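PDB 2VVF: major capsid protein P2 from Pseudoalteromonas phage pm2, which forms homotrimers, each subunit a double jelly-roll, as the major capsid protein that builds the shell of this lipid-containing marine virus. Local coordinates for residues V86-N94 and F223-Q231. Sequence-based numbering, arbitrary orientation.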
# COMPACT_ATOMS: atom_id res chain seq x y z
N VAL A 86 10.80 -13.37 -2.82
CA VAL A 86 9.51 -12.90 -3.30
C VAL A 86 9.56 -11.38 -3.20
O VAL A 86 9.91 -10.83 -2.15
CB VAL A 86 8.36 -13.47 -2.45
CG1 VAL A 86 7.09 -12.64 -2.63
CG2 VAL A 86 8.11 -14.93 -2.79
N ARG A 87 9.26 -10.69 -4.30
CA ARG A 87 9.29 -9.23 -4.31
C ARG A 87 7.93 -8.64 -3.98
O ARG A 87 7.02 -8.64 -4.81
CB ARG A 87 9.82 -8.72 -5.65
CG ARG A 87 11.20 -9.27 -6.00
CD ARG A 87 11.76 -8.64 -7.26
NE ARG A 87 12.06 -7.22 -7.08
CZ ARG A 87 13.28 -6.70 -7.20
NH1 ARG A 87 14.31 -7.47 -7.50
NH2 ARG A 87 13.45 -5.39 -7.02
N PRO A 88 7.79 -8.15 -2.75
CA PRO A 88 6.53 -7.59 -2.26
C PRO A 88 6.02 -6.35 -2.99
O PRO A 88 4.83 -6.02 -2.91
CB PRO A 88 6.86 -7.23 -0.80
CG PRO A 88 8.12 -7.98 -0.47
CD PRO A 88 8.87 -8.06 -1.76
N GLU A 89 6.91 -5.66 -3.69
CA GLU A 89 6.55 -4.44 -4.40
C GLU A 89 5.97 -4.70 -5.80
O GLU A 89 5.49 -3.78 -6.46
CB GLU A 89 7.75 -3.50 -4.50
CG GLU A 89 8.36 -3.13 -3.16
CD GLU A 89 9.21 -4.25 -2.57
OE1 GLU A 89 9.65 -5.13 -3.34
OE2 GLU A 89 9.44 -4.24 -1.35
N MET A 90 6.03 -5.95 -6.23
CA MET A 90 5.54 -6.32 -7.56
C MET A 90 4.04 -6.07 -7.73
O MET A 90 3.25 -6.31 -6.81
CB MET A 90 5.87 -7.78 -7.87
CG MET A 90 7.35 -8.09 -7.90
SD MET A 90 8.32 -6.85 -8.78
CE MET A 90 7.78 -7.13 -10.46
N LYS A 91 3.67 -5.60 -8.91
CA LYS A 91 2.27 -5.35 -9.26
C LYS A 91 1.96 -6.07 -10.57
O LYS A 91 2.75 -6.01 -11.51
CB LYS A 91 2.01 -3.85 -9.41
CG LYS A 91 2.31 -3.04 -8.16
CD LYS A 91 1.12 -3.00 -7.22
CE LYS A 91 -0.13 -2.51 -7.93
NZ LYS A 91 -1.33 -2.63 -7.06
N GLY A 92 0.83 -6.76 -10.62
CA GLY A 92 0.45 -7.51 -11.81
C GLY A 92 -0.20 -6.63 -12.88
O GLY A 92 -0.89 -5.66 -12.57
N VAL A 93 0.04 -6.98 -14.14
CA VAL A 93 -0.54 -6.24 -15.26
C VAL A 93 -1.63 -7.08 -15.91
O VAL A 93 -2.72 -6.58 -16.20
CB VAL A 93 0.54 -5.81 -16.27
CG1 VAL A 93 1.59 -6.90 -16.42
CG2 VAL A 93 -0.09 -5.47 -17.61
N ASN A 94 -1.34 -8.36 -16.11
CA ASN A 94 -2.30 -9.30 -16.68
C ASN A 94 -2.51 -10.46 -15.72
O ASN A 94 -3.19 -11.44 -16.03
CB ASN A 94 -1.82 -9.80 -18.05
CG ASN A 94 -2.25 -8.87 -19.17
OD1 ASN A 94 -1.45 -8.07 -19.66
ND2 ASN A 94 -3.51 -8.96 -19.57
N PHE A 223 14.05 0.74 -12.89
CA PHE A 223 13.27 0.49 -14.10
C PHE A 223 11.93 -0.15 -13.77
O PHE A 223 11.16 -0.49 -14.67
CB PHE A 223 14.04 -0.39 -15.08
CG PHE A 223 15.30 0.23 -15.61
CD1 PHE A 223 15.24 1.35 -16.43
CD2 PHE A 223 16.54 -0.30 -15.30
CE1 PHE A 223 16.40 1.93 -16.92
CE2 PHE A 223 17.70 0.27 -15.80
CZ PHE A 223 17.63 1.38 -16.60
N MET A 224 11.66 -0.34 -12.48
CA MET A 224 10.41 -0.95 -12.04
C MET A 224 9.75 -0.13 -10.94
O MET A 224 9.22 -0.68 -9.98
CB MET A 224 10.67 -2.37 -11.53
CG MET A 224 11.05 -3.37 -12.61
SD MET A 224 10.83 -5.08 -12.09
CE MET A 224 11.56 -5.03 -10.45
N LEU A 225 9.78 1.19 -11.10
CA LEU A 225 9.20 2.10 -10.12
C LEU A 225 7.72 1.83 -9.82
O LEU A 225 7.28 1.97 -8.68
CB LEU A 225 9.41 3.56 -10.54
CG LEU A 225 10.83 4.10 -10.36
CD1 LEU A 225 11.03 5.38 -11.17
CD2 LEU A 225 11.14 4.34 -8.89
N GLU A 226 6.98 1.43 -10.84
CA GLU A 226 5.55 1.14 -10.68
C GLU A 226 5.31 -0.27 -10.15
O GLU A 226 4.19 -0.61 -9.76
CB GLU A 226 4.82 1.30 -12.01
CG GLU A 226 4.75 2.72 -12.52
CD GLU A 226 4.02 2.81 -13.84
OE1 GLU A 226 4.59 2.39 -14.87
OE2 GLU A 226 2.85 3.26 -13.85
N GLY A 227 6.34 -1.10 -10.16
CA GLY A 227 6.22 -2.48 -9.69
C GLY A 227 5.91 -3.39 -10.86
O GLY A 227 5.76 -4.60 -10.70
N ASP A 228 5.80 -2.80 -12.05
CA ASP A 228 5.52 -3.56 -13.27
C ASP A 228 6.81 -4.14 -13.84
O ASP A 228 7.72 -3.40 -14.22
CB ASP A 228 4.84 -2.66 -14.30
CG ASP A 228 4.44 -3.42 -15.55
OD1 ASP A 228 4.49 -4.67 -15.53
OD2 ASP A 228 4.08 -2.76 -16.55
N VAL A 229 6.88 -5.46 -13.90
CA VAL A 229 8.06 -6.16 -14.41
C VAL A 229 8.32 -5.85 -15.88
O VAL A 229 9.46 -5.94 -16.34
CB VAL A 229 7.97 -7.67 -14.15
CG1 VAL A 229 6.90 -8.31 -15.03
CG2 VAL A 229 9.32 -8.33 -14.39
N TYR A 230 7.26 -5.50 -16.61
CA TYR A 230 7.37 -5.20 -18.03
C TYR A 230 7.96 -3.83 -18.32
O TYR A 230 8.13 -3.44 -19.47
CB TYR A 230 5.99 -5.30 -18.70
CG TYR A 230 5.48 -6.71 -18.85
CD1 TYR A 230 5.94 -7.53 -19.87
CD2 TYR A 230 4.54 -7.23 -17.97
CE1 TYR A 230 5.47 -8.83 -20.01
CE2 TYR A 230 4.06 -8.52 -18.10
CZ TYR A 230 4.53 -9.31 -19.13
OH TYR A 230 4.06 -10.60 -19.27
N GLN A 231 8.27 -3.09 -17.25
CA GLN A 231 8.84 -1.76 -17.40
C GLN A 231 10.36 -1.87 -17.35
O GLN A 231 11.07 -0.93 -17.71
CB GLN A 231 8.34 -0.84 -16.29
CG GLN A 231 6.97 -0.22 -16.53
CD GLN A 231 6.56 -0.26 -17.99
OE1 GLN A 231 7.10 0.47 -18.82
NE2 GLN A 231 5.57 -1.08 -18.31
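Met90 and Gly227 meet where two loops pack closely. Lys91 N donates to Gly227 O at 2.9 Å. The bond is nearly straight (165°), but the donor sits above the carbonyl plane. Gly227 closes a type I turn that begins at Met224. This glycine has a positive phi and lies with its CA against Glu89 O, at 3.6 Å.

Met90 folds back on itself (chi2 -44°, chi3 -69°), which brings its methyl to the other loop. Met90 CE packs against Gly227 O at 3.2 Å, a contact and not a hydrogen bond. Met90 CE also reaches Val229 CB at 3.7 Å and Met224 SD at 4.0 Å. Beyond it, Met224 CE lies off-centre over one face of the Arg87 guanidinium, 3.9 Å from NH2. Arg87 NH1 hydrogen-bonds Thr145 OG1.

The subunit is a double jelly-roll. Segment 86-94 belongs to the N-terminal roll and segment 223-231 to the C-terminal one, so the contact joins the two rolls.

The Tyr230 end lies on the solvent side, although Val93 CG1 touches the ring edge closely, 3.3 Å from Tyr230 CD2. Asp228 OD1 accepts from Tyr230 N at 3.1 Å, forming an Asx turn. Asp228 OD2 takes Gln231 NE2 and forms a salt bridge with Arg102 of a second subunit, which also forms one with Glu226. Lys91 packs its CG near Glu226 O, then turns its amine away to Asp97 of its own chain and Asp97 of the second subunit.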